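Local coordinates for protein 7,8-dihydro-6-hydroxymethylpterin pyrophosphokinase-dihydropteroate synthase (Plasmodium falciparum, PDB 6JWY) that probably catalyses two folate-pathway steps, pyrophosphate transfer from ATP to 6-hydroxymethyl-7,8-dihydropterin and condensation of that product with 4-aminobenzoate to give 7,8-dihydropteroate, at residues Leu528-Gly533 and Phe580-Asp585; Gln457-Glu462 and Asp474-Ile479; Ile49-Leu54 and Leu166-Lys171. The protein carries 1 engineered substitution. All coordinates share one frame; numbering follows the deposited sequence.

Contact 1 of 3, residues Leu528-Gly533 and Phe580-Asp585; sequences LMHKRG and FAKKHD. With CKL (4-[(2-azanyl-4-oxidanylidene-7,8-dihydro-3~{H}-pteridin-6-yl)methylamino]-~{N}-(5,6-dimethoxypyrimidin-4-yl)benzenesulfonamide), chain C; ACT (acetate ion), chain I.
Arg532 and Ala581 meet through their CB atoms, 3.5 Å apart, a fit that the small alanine methyl allows, in loop packing just after barrel strand 525-529, beside the pterin pocket. From there the arginine runs on extended. Its CG and CD pass an acetate, probably from the crystallisation liquor, with Arg532 CG 3.3 Å from acetate O. Its NE donates to that same oxygen over 2.7 Å, and its NH2 to acetate OXT over 2.6 Å. NH1 turns to the carbonyls of Leu541 and Asn543.

His530 NE2 also donates to acetate O, at 168°. The other ring nitrogen, His530 ND1, accepts from Lys582 NZ at 2.8 Å in the ring plane, and bends at chi2 and chi3 curl the lysine back to reach it.

Phe580 is sandwiched. Met529 CE, ending a flexible thioether chain, sits 3.5 Å from the ring centroid, 11° off the normal, in a Met-aromatic contact; ligand C20 covers the opposite face. Met529 SD lies 3.4 Å from ligand N3. The chemistry divides: Met529 and Phe580 give the ligand an apolar and sulfur surface, polar groups such as Asp575 and Lys609 bind it from other parts of the pocket, and Arg532 and His530 NE2-H together grip the acetate.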
loop_
_atom_site.group_PDB
_atom_site.type_symbol
_atom_site.label_atom_id
_atom_site.label_comp_id
_atom_site.label_asym_id
_atom_site.label_seq_id
_atom_site.Cartn_x
_atom_site.Cartn_y
_atom_site.Cartn_z
ATOM N N LEU A 528 25.142 0.736 5.267
ATOM C CA LEU A 528 25.491 1.666 6.331
ATOM C C LEU A 528 24.300 1.725 7.268
ATOM O O LEU A 528 23.236 2.138 6.861
ATOM C CB LEU A 528 25.663 3.059 5.713
ATOM C CG LEU A 528 26.821 3.260 4.736
ATOM C CD1 LEU A 528 26.835 4.702 4.200
ATOM C CD2 LEU A 528 28.173 2.878 5.364
ATOM N N MET A 529 24.474 1.347 8.526
ATOM C CA MET A 529 23.344 1.307 9.448
ATOM C C MET A 529 23.511 2.380 10.529
ATOM O O MET A 529 24.626 2.695 10.921
ATOM C CB MET A 529 23.255 -0.077 10.112
ATOM C CG MET A 529 21.967 -0.289 10.863
ATOM S SD MET A 529 22.094 -1.614 12.068
ATOM C CE MET A 529 22.956 -0.824 13.438
ATOM N N HIS A 530 22.397 2.922 11.026
ATOM C CA HIS A 530 22.455 3.903 12.098
ATOM C C HIS A 530 22.379 3.194 13.440
ATOM O O HIS A 530 21.526 2.314 13.626
ATOM C CB HIS A 530 21.263 4.873 12.068
ATOM C CG HIS A 530 21.255 5.761 13.270
ATOM N ND1 HIS A 530 20.572 5.436 14.436
ATOM C CD2 HIS A 530 21.900 6.925 13.516
ATOM C CE1 HIS A 530 20.763 6.378 15.336
ATOM N NE2 HIS A 530 21.576 7.315 14.789
ATOM N N LYS A 531 23.232 3.629 14.374
ATOM C CA LYS A 531 23.084 3.296 15.785
ATOM C C LYS A 531 23.841 4.314 16.629
ATOM O O LYS A 531 24.570 5.144 16.106
ATOM C CB LYS A 531 23.630 1.897 16.091
ATOM C CG LYS A 531 25.132 1.738 15.957
ATOM C CD LYS A 531 25.595 0.365 16.427
ATOM C CE LYS A 531 27.066 0.115 16.142
ATOM N NZ LYS A 531 27.928 1.118 16.813
ATOM N N ARG A 532 23.670 4.232 17.946
ATOM C CA ARG A 532 24.441 5.034 18.876
ATOM C C ARG A 532 25.095 4.094 19.873
ATOM O O ARG A 532 24.542 3.042 20.181
ATOM C CB ARG A 532 23.497 5.986 19.592
ATOM C CG ARG A 532 23.117 7.172 18.732
ATOM C CD ARG A 532 22.104 7.950 19.545
ATOM N NE ARG A 532 21.766 9.256 19.001
ATOM C CZ ARG A 532 20.835 10.017 19.542
ATOM N NH1 ARG A 532 20.166 9.550 20.587
ATOM N NH2 ARG A 532 20.539 11.201 19.023
ATOM N N GLY A 533 26.281 4.481 20.353
ATOM C CA GLY A 533 26.993 3.736 21.382
ATOM C C GLY A 533 27.305 2.295 20.973
ATOM O O GLY A 533 27.621 2.016 19.814
ATOM N N PHE A 580 18.286 -0.305 17.655
ATOM C CA PHE A 580 19.590 0.107 18.162
ATOM C C PHE A 580 19.573 1.584 18.570
ATOM O O PHE A 580 19.602 2.475 17.720
ATOM C CB PHE A 580 20.641 0.051 17.064
ATOM C CG PHE A 580 21.151 -1.296 16.631
ATOM C CD1 PHE A 580 22.326 -1.805 17.177
ATOM C CD2 PHE A 580 20.502 -2.009 15.622
ATOM C CE1 PHE A 580 22.851 -2.999 16.721
ATOM C CE2 PHE A 580 21.016 -3.220 15.179
ATOM C CZ PHE A 580 22.195 -3.705 15.725
ATOM N N ALA A 581 19.589 1.844 19.884
ATOM C CA ALA A 581 19.491 3.206 20.385
ATOM C C ALA A 581 18.154 3.790 19.949
ATOM O O ALA A 581 18.069 4.959 19.541
ATOM C CB ALA A 581 20.651 4.045 19.901
ATOM N N LYS A 582 17.127 2.928 20.031
ATOM C CA LYS A 582 15.758 3.286 19.707
ATOM C C LYS A 582 14.850 2.575 20.708
ATOM O O LYS A 582 14.906 1.355 20.840
ATOM C CB LYS A 582 15.455 2.790 18.284
ATOM C CG LYS A 582 15.526 3.807 17.154
ATOM C CD LYS A 582 16.900 4.109 16.561
ATOM C CE LYS A 582 17.392 3.067 15.583
ATOM N NZ LYS A 582 18.692 3.445 14.982
ATOM N N LYS A 583 14.002 3.319 21.416
ATOM C CA LYS A 583 12.889 2.680 22.112
ATOM C C LYS A 583 11.968 1.999 21.084
ATOM O O LYS A 583 11.903 2.404 19.921
ATOM C CB LYS A 583 12.091 3.729 22.897
ATOM C CG LYS A 583 12.822 4.457 24.021
ATOM C CD LYS A 583 13.572 3.535 24.955
ATOM C CE LYS A 583 13.701 4.079 26.367
ATOM N NZ LYS A 583 14.701 3.327 27.166
ATOM N N HIS A 584 11.226 0.980 21.514
ATOM C CA HIS A 584 10.220 0.314 20.700
ATOM C C HIS A 584 9.347 1.293 19.909
ATOM O O HIS A 584 9.167 1.128 18.701
ATOM C CB HIS A 584 9.389 -0.631 21.567
ATOM C CG HIS A 584 10.241 -1.625 22.282
ATOM N ND1 HIS A 584 11.536 -1.901 21.882
ATOM C CD2 HIS A 584 10.000 -2.418 23.341
ATOM C CE1 HIS A 584 12.059 -2.811 22.675
ATOM N NE2 HIS A 584 11.130 -3.159 23.565
ATOM N N ASP A 585 8.807 2.315 20.586
ATOM C CA ASP A 585 7.912 3.270 19.951
ATOM C C ASP A 585 8.657 3.938 18.805
ATOM O O ASP A 585 8.060 4.241 17.775
ATOM C CB ASP A 585 7.478 4.377 20.914
ATOM C CG ASP A 585 6.154 4.152 21.627
ATOM O OD1 ASP A 585 5.613 3.014 21.554
ATOM O OD2 ASP A 585 5.659 5.127 22.259
HETATM C C2 CKL C . 21.937 -4.607 9.750
HETATM C C4 CKL C . 20.198 -4.682 11.351
HETATM C C5 CKL C . 20.912 -5.688 12.149
HETATM C C6 CKL C . 22.219 -6.073 11.587
HETATM O O24 CKL C . 16.011 -4.958 20.268
HETATM S S21 CKL C . 16.480 -6.326 20.195
HETATM O O23 CKL C . 15.332 -7.121 19.905
HETATM N N22 CKL C . 17.115 -6.977 21.542
HETATM C C25 CKL C . 17.433 -6.310 22.680
HETATM C C30 CKL C . 17.912 -7.033 23.766
HETATM O O31 CKL C . 18.067 -8.397 23.691
HETATM C C32 CKL C . 19.341 -8.971 23.382
HETATM C C29 CKL C . 18.215 -6.355 24.935
HETATM O O33 CKL C . 18.686 -7.045 26.031
HETATM C C34 CKL C . 18.257 -6.732 27.367
HETATM N N28 CKL C . 18.050 -5.008 24.977
HETATM C C27 CKL C . 17.589 -4.323 23.914
HETATM N N26 CKL C . 17.276 -4.961 22.777
HETATM C C18 CKL C . 17.690 -6.445 19.141
HETATM C C17 CKL C . 18.001 -7.707 18.630
HETATM C C16 CKL C . 19.049 -7.831 17.727
HETATM C C19 CKL C . 18.447 -5.322 18.770
HETATM C C20 CKL C . 19.498 -5.456 17.861
HETATM C C15 CKL C . 19.785 -6.715 17.319
HETATM N N14 CKL C . 20.808 -6.850 16.406
HETATM C C13 CKL C . 20.931 -7.844 15.328
HETATM C C8 CKL C . 21.245 -7.142 14.013
HETATM C C9 CKL C . 22.562 -7.561 13.475
HETATM N N10 CKL C . 22.959 -6.959 12.243
HETATM N N1 CKL C . 22.677 -5.539 10.407
HETATM N N7 CKL C . 20.449 -6.230 13.330
HETATM O O12 CKL C . 19.072 -4.283 11.724
HETATM N N3 CKL C . 20.751 -4.193 10.220
HETATM N N11 CKL C . 22.412 -4.045 8.623
HETATM C C ACT I . 21.976 10.565 15.956
HETATM O O ACT I . 22.528 9.581 16.483
HETATM O OXT ACT I . 21.459 11.511 16.607
HETATM C CH3 ACT I . 21.958 10.641 14.432
#

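Contact 2 of 3, residues Gln457-Glu462 and Asp474-Ile479; sequences QLFQKE and DAKPII
In the pterin-binding TIM barrel, Phe459 on the inner side of helix 448-464 packs against Pro477 and Ile479, where the chain turns in to begin strand 478-482. The ring stands with CG anti to the backbone N (chi1 168°), which lets it span the gap to Pro477 and Ile479. Its CZ reaches Pro477 CG at 4.1 Å, and its CE1 comes equally near Ile479 CD1, also 4.1 Å. Both partners approach the ring obliquely, from the direction opposite to the phenylalanine. A rigid proline and a branched isoleucine suit the place, since they offer compact apolar surfaces to a broad aromatic one.

Strand 428-432, helix 448-464 and strand 478-482 form one beta-alpha-beta unit, with the two strands parallel and adjacent in the sheet. Helix 411-423 completes the apolar layer: Met418 touches both Phe459 and Ile479, Ile422 touches Pro477, and the ring of Phe419 meets that of Phe459.

Nearer the solvent the contact becomes polar. Lys476 stretches out straight beyond CG, its CE passing the edge of the Phe459 ring, and its NZ donates to Gln460 OE1 over 2.8 Å. The ammonium approaches at 145° to the C=O bond and is tilted 32° out of the carbonyl plane. Gln460 crosses the lysine at about a right angle, and the bend at its chi2 swings the amide round to meet it. The long lysine is apt here because its CE can lie beside the aromatic edge while its charged end reaches a neutral oxygen. On the strand side, Ile479 N is held by the carboxylate of Asp499.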
loop_
_atom_site.group_PDB
_atom_site.type_symbol
_atom_site.label_atom_id
_atom_site.label_comp_id
_atom_site.label_asym_id
_atom_site.label_seq_id
_atom_site.Cartn_x
_atom_site.Cartn_y
_atom_site.Cartn_z
ATOM N N GLN A 457 34.648 -20.251 3.850
ATOM C CA GLN A 457 35.600 -20.946 3.001
ATOM C C GLN A 457 35.045 -22.319 2.650
ATOM O O GLN A 457 35.130 -22.753 1.502
ATOM C CB GLN A 457 37.000 -20.984 3.609
ATOM C CG GLN A 457 38.050 -21.327 2.559
ATOM C CD GLN A 457 38.867 -20.135 2.132
ATOM O OE1 GLN A 457 39.505 -19.485 2.959
ATOM N NE2 GLN A 457 38.877 -19.860 0.834
ATOM N N LEU A 458 34.439 -22.971 3.642
ATOM C CA LEU A 458 33.732 -24.209 3.382
ATOM C C LEU A 458 32.674 -23.961 2.305
ATOM O O LEU A 458 32.662 -24.648 1.276
ATOM C CB LEU A 458 33.112 -24.699 4.691
ATOM C CG LEU A 458 32.533 -26.114 4.665
ATOM C CD1 LEU A 458 33.362 -27.042 3.786
ATOM C CD2 LEU A 458 32.401 -26.666 6.081
ATOM N N PHE A 459 31.814 -22.951 2.538
ATOM C CA PHE A 459 30.689 -22.689 1.657
ATOM C C PHE A 459 31.177 -22.500 0.224
ATOM O O PHE A 459 30.562 -23.029 -0.699
ATOM C CB PHE A 459 29.853 -21.475 2.078
ATOM C CG PHE A 459 28.885 -21.071 0.992
ATOM C CD1 PHE A 459 29.267 -20.185 -0.003
ATOM C CD2 PHE A 459 27.632 -21.667 0.896
ATOM C CE1 PHE A 459 28.399 -19.869 -1.040
ATOM C CE2 PHE A 459 26.761 -21.338 -0.138
ATOM C CZ PHE A 459 27.142 -20.437 -1.108
ATOM N N GLN A 460 32.263 -21.741 0.051
ATOM C CA GLN A 460 32.770 -21.431 -1.278
ATOM C C GLN A 460 33.210 -22.717 -1.987
ATOM O O GLN A 460 32.933 -22.898 -3.176
ATOM C CB GLN A 460 33.895 -20.398 -1.202
ATOM C CG GLN A 460 33.855 -19.349 -2.309
ATOM C CD GLN A 460 32.751 -18.309 -2.227
ATOM O OE1 GLN A 460 32.334 -17.761 -3.249
ATOM N NE2 GLN A 460 32.279 -17.996 -1.021
ATOM N N LYS A 461 33.873 -23.612 -1.235
ATOM C CA LYS A 461 34.284 -24.927 -1.717
ATOM C C LYS A 461 33.064 -25.790 -2.059
ATOM O O LYS A 461 33.008 -26.387 -3.132
ATOM C CB LYS A 461 35.212 -25.615 -0.706
ATOM C CG LYS A 461 35.143 -27.139 -0.630
ATOM C CD LYS A 461 35.605 -27.886 -1.880
ATOM C CE LYS A 461 35.210 -29.351 -1.894
ATOM N NZ LYS A 461 35.405 -29.973 -3.229
ATOM N N GLU A 462 32.095 -25.850 -1.140
ATOM C CA GLU A 462 30.923 -26.688 -1.303
ATOM C C GLU A 462 30.023 -26.170 -2.427
ATOM O O GLU A 462 29.178 -26.908 -2.926
ATOM C CB GLU A 462 30.138 -26.708 0.004
ATOM C CG GLU A 462 29.319 -27.965 0.188
ATOM C CD GLU A 462 30.126 -29.060 0.851
ATOM O OE1 GLU A 462 30.184 -29.065 2.100
ATOM O OE2 GLU A 462 30.717 -29.884 0.117
ATOM N N ASP A 474 24.079 -18.646 -11.981
ATOM C CA ASP A 474 23.540 -17.416 -11.414
ATOM C C ASP A 474 22.381 -17.735 -10.464
ATOM O O ASP A 474 21.386 -17.013 -10.402
ATOM C CB ASP A 474 23.307 -16.332 -12.480
ATOM C CG ASP A 474 22.308 -16.703 -13.568
ATOM O OD1 ASP A 474 22.477 -17.778 -14.194
ATOM O OD2 ASP A 474 21.368 -15.909 -13.788
ATOM N N ALA A 475 22.548 -18.836 -9.723
ATOM C CA ALA A 475 21.689 -19.212 -8.617
ATOM C C ALA A 475 22.463 -19.062 -7.311
ATOM O O ALA A 475 21.977 -19.477 -6.255
ATOM C CB ALA A 475 21.231 -20.638 -8.802
ATOM N N LYS A 476 23.679 -18.497 -7.406
ATOM C CA LYS A 476 24.548 -18.309 -6.252
ATOM C C LYS A 476 24.090 -17.083 -5.467
ATOM O O LYS A 476 23.860 -16.017 -6.033
ATOM C CB LYS A 476 26.001 -18.118 -6.688
ATOM C CG LYS A 476 27.039 -18.300 -5.585
ATOM C CD LYS A 476 28.434 -18.013 -6.099
ATOM C CE LYS A 476 29.508 -18.203 -5.054
ATOM N NZ LYS A 476 30.869 -18.119 -5.643
ATOM N N PRO A 477 23.916 -17.190 -4.139
ATOM C CA PRO A 477 23.516 -16.031 -3.355
ATOM C C PRO A 477 24.668 -15.038 -3.318
ATOM O O PRO A 477 25.842 -15.403 -3.465
ATOM C CB PRO A 477 23.264 -16.583 -1.948
ATOM C CG PRO A 477 24.094 -17.858 -1.910
ATOM C CD PRO A 477 24.086 -18.406 -3.327
ATOM N N ILE A 478 24.265 -13.775 -3.172
ATOM C CA ILE A 478 25.136 -12.695 -2.769
ATOM C C ILE A 478 25.427 -12.914 -1.289
ATOM O O ILE A 478 24.541 -13.355 -0.551
ATOM C CB ILE A 478 24.421 -11.369 -3.080
ATOM C CG1 ILE A 478 24.211 -11.213 -4.593
ATOM C CG2 ILE A 478 25.162 -10.192 -2.467
ATOM C CD1 ILE A 478 23.027 -10.348 -4.955
ATOM N N ILE A 479 26.690 -12.682 -0.903
ATOM C CA ILE A 479 27.148 -12.928 0.454
ATOM C C ILE A 479 27.525 -11.581 1.065
ATOM O O ILE A 479 28.349 -10.823 0.518
ATOM C CB ILE A 479 28.351 -13.908 0.491
ATOM C CG1 ILE A 479 28.115 -15.208 -0.290
ATOM C CG2 ILE A 479 28.802 -14.188 1.911
ATOM C CD1 ILE A 479 27.235 -16.224 0.429
#

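Contact 3 of 3, residues Ile49-Leu54 and Leu166-Lys171; sequences INTSYL and LTVVVK
Asn50 and Val169 face each other as an antiparallel hydrogen-bonded pair, Val169 N donating to Asn50 O over 2.8 Å. Their side chains share one face of the sheet, with Asn50 CB 3.7 Å from Val169 CG2. Beyond CB the amide turns away to bond Tyr110 OH through ND2 and Arg569 through OD1. Thr51 and Val168, the next pair, are non-hydrogen-bonded and put their branches on the other face.

Ile49 joins Asn50 opposite Val169 in a classic beta bulge. Ile49 N donates to Val169 O over 2.8 Å. Asn50 N reaches Val169 O more weakly, over 3.4 Å. Ile49 crosses the valine obliquely, and CG1, set between its backbone N and carbonyl carbon (chi1 62°), comes within 3.8 Å of Val169 CG1. Beta-branched valines suit the regular strand opposite the bulge.

Ser52 replaces a main-chain acceptor with its hydroxyl. Its OG receives Thr167 N over 3.0 Å in an almost straight bond of 179°, and donates to Tyr53 O at 2.6 Å. Leu166 CD1 packs nearby, 3.4 Å from Ser52 O.

The antiparallel sheet belongs to the HPPK half, with calcium-site residues Glu42 and Gly46 near its Ile49-Lys171 end. Strand 163-172 lies between strands 46-57 and 16-24. Helix 30-44 packs on the face bearing Leu166 and Val168, through Leu38, while helix 327-336 covers Thr167 and Val169 through Met336.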
loop_
_atom_site.group_PDB
_atom_site.type_symbol
_atom_site.label_atom_id
_atom_site.label_comp_id
_atom_site.label_asym_id
_atom_site.label_seq_id
_atom_site.Cartn_x
_atom_site.Cartn_y
_atom_site.Cartn_z
ATOM N N ILE A 49 35.583 11.851 -6.595
ATOM C CA ILE A 49 35.106 12.395 -5.333
ATOM C C ILE A 49 33.591 12.545 -5.352
ATOM O O ILE A 49 33.023 13.000 -4.383
ATOM C CB ILE A 49 35.827 13.717 -4.976
ATOM C CG1 ILE A 49 35.568 14.807 -6.028
ATOM C CG2 ILE A 49 37.314 13.455 -4.758
ATOM C CD1 ILE A 49 36.134 16.184 -5.690
ATOM N N ASN A 50 32.925 12.152 -6.439
ATOM C CA ASN A 50 31.469 12.066 -6.424
ATOM C C ASN A 50 31.015 11.158 -7.566
ATOM O O ASN A 50 31.725 10.977 -8.556
ATOM C CB ASN A 50 30.820 13.454 -6.443
ATOM C CG ASN A 50 29.457 13.511 -5.784
ATOM O OD1 ASN A 50 28.731 12.515 -5.747
ATOM N ND2 ASN A 50 29.066 14.694 -5.323
ATOM N N THR A 51 29.849 10.538 -7.396
ATOM C CA THR A 51 29.233 9.764 -8.455
ATOM C C THR A 51 27.726 9.869 -8.291
ATOM O O THR A 51 27.244 10.140 -7.188
ATOM C CB THR A 51 29.590 8.275 -8.380
ATOM O OG1 THR A 51 29.467 7.843 -7.022
ATOM C CG2 THR A 51 30.957 7.931 -8.926
ATOM N N SER A 52 26.988 9.625 -9.386
ATOM C CA SER A 52 25.540 9.651 -9.308
ATOM C C SER A 52 25.083 8.218 -9.101
ATOM O O SER A 52 25.918 7.325 -9.028
ATOM C CB SER A 52 24.965 10.241 -10.572
ATOM O OG SER A 52 25.129 9.348 -11.671
ATOM N N TYR A 53 23.768 7.990 -9.039
ATOM C CA TYR A 53 23.270 6.643 -9.278
ATOM C C TYR A 53 23.550 6.223 -10.724
ATOM O O TYR A 53 23.909 7.033 -11.587
ATOM C CB TYR A 53 21.795 6.521 -8.900
ATOM C CG TYR A 53 21.576 6.583 -7.416
ATOM C CD1 TYR A 53 21.697 5.447 -6.631
ATOM C CD2 TYR A 53 21.313 7.789 -6.779
ATOM C CE1 TYR A 53 21.490 5.494 -5.261
ATOM C CE2 TYR A 53 21.107 7.851 -5.413
ATOM C CZ TYR A 53 21.218 6.707 -4.646
ATOM O OH TYR A 53 21.078 6.797 -3.288
ATOM N N LEU A 54 23.423 4.918 -10.945
ATOM C CA LEU A 54 23.343 4.324 -12.258
ATOM C C LEU A 54 21.897 4.456 -12.746
ATOM O O LEU A 54 20.947 4.260 -11.975
ATOM C CB LEU A 54 23.749 2.871 -12.034
ATOM C CG LEU A 54 24.202 2.069 -13.247
ATOM C CD1 LEU A 54 24.970 2.941 -14.223
ATOM C CD2 LEU A 54 25.055 0.898 -12.776
ATOM N N LEU A 166 25.832 7.251 -15.975
ATOM C CA LEU A 166 26.484 7.513 -14.705
ATOM C C LEU A 166 27.289 8.803 -14.830
ATOM O O LEU A 166 27.963 8.983 -15.841
ATOM C CB LEU A 166 27.426 6.327 -14.468
ATOM C CG LEU A 166 28.307 6.448 -13.234
ATOM C CD1 LEU A 166 27.444 6.813 -12.043
ATOM C CD2 LEU A 166 29.027 5.140 -12.976
ATOM N N THR A 167 27.217 9.692 -13.832
ATOM C CA THR A 167 28.161 10.808 -13.805
ATOM C C THR A 167 29.130 10.683 -12.627
ATOM O O THR A 167 28.862 9.976 -11.657
ATOM C CB THR A 167 27.490 12.187 -13.739
ATOM O OG1 THR A 167 26.637 12.253 -12.599
ATOM C CG2 THR A 167 26.750 12.573 -14.998
ATOM N N VAL A 168 30.227 11.445 -12.709
ATOM C CA VAL A 168 31.394 11.302 -11.844
ATOM C C VAL A 168 31.966 12.700 -11.634
ATOM O O VAL A 168 32.046 13.483 -12.573
ATOM C CB VAL A 168 32.460 10.410 -12.524
ATOM C CG1 VAL A 168 33.677 10.210 -11.658
ATOM C CG2 VAL A 168 31.916 9.059 -12.934
ATOM N N VAL A 169 32.396 13.011 -10.417
ATOM C CA VAL A 169 33.249 14.173 -10.244
ATOM C C VAL A 169 34.681 13.705 -9.980
ATOM O O VAL A 169 34.919 12.845 -9.121
ATOM C CB VAL A 169 32.730 15.116 -9.146
ATOM C CG1 VAL A 169 33.639 16.327 -8.948
ATOM C CG2 VAL A 169 31.312 15.556 -9.443
ATOM N N VAL A 170 35.620 14.289 -10.739
ATOM C CA VAL A 170 37.029 13.971 -10.591
ATOM C C VAL A 170 37.751 15.216 -10.080
ATOM O O VAL A 170 37.554 16.295 -10.630
ATOM C CB VAL A 170 37.640 13.464 -11.913
ATOM C CG1 VAL A 170 38.960 12.738 -11.671
ATOM C CG2 VAL A 170 36.671 12.557 -12.648
ATOM N N LYS A 171 38.538 15.055 -9.000
ATOM C CA LYS A 171 39.610 15.984 -8.675
ATOM C C LYS A 171 40.825 15.546 -9.489
ATOM O O LYS A 171 41.394 14.496 -9.211
ATOM C CB LYS A 171 39.936 15.955 -7.177
ATOM C CG LYS A 171 40.775 17.106 -6.644
ATOM C CD LYS A 171 41.562 16.748 -5.399
ATOM C CE LYS A 171 40.891 17.152 -4.101
ATOM N NZ LYS A 171 41.242 16.252 -2.978
#

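All three contacts are largely buried, yet they belong to two halves of the enzyme. Contacts 1 and 2 reach the same parallel sheet of the pterin-binding barrel, on strands 525-529 and 478-482, with centres about 31 Å apart. Contact 3 lies in the antiparallel sheet that carries part of the HPPK family sequence, near the centre of the chain. Chemistry follows place. Main-chain bonds between strands dominate contact 3, whereas side chains carry contacts 1 and 2. Contact 1 joins loops beside the ligand and mixes charged, aromatic and sulfur groups; contact 2 packs a helix on a strand entry, apolar inside with one polar link toward the surface.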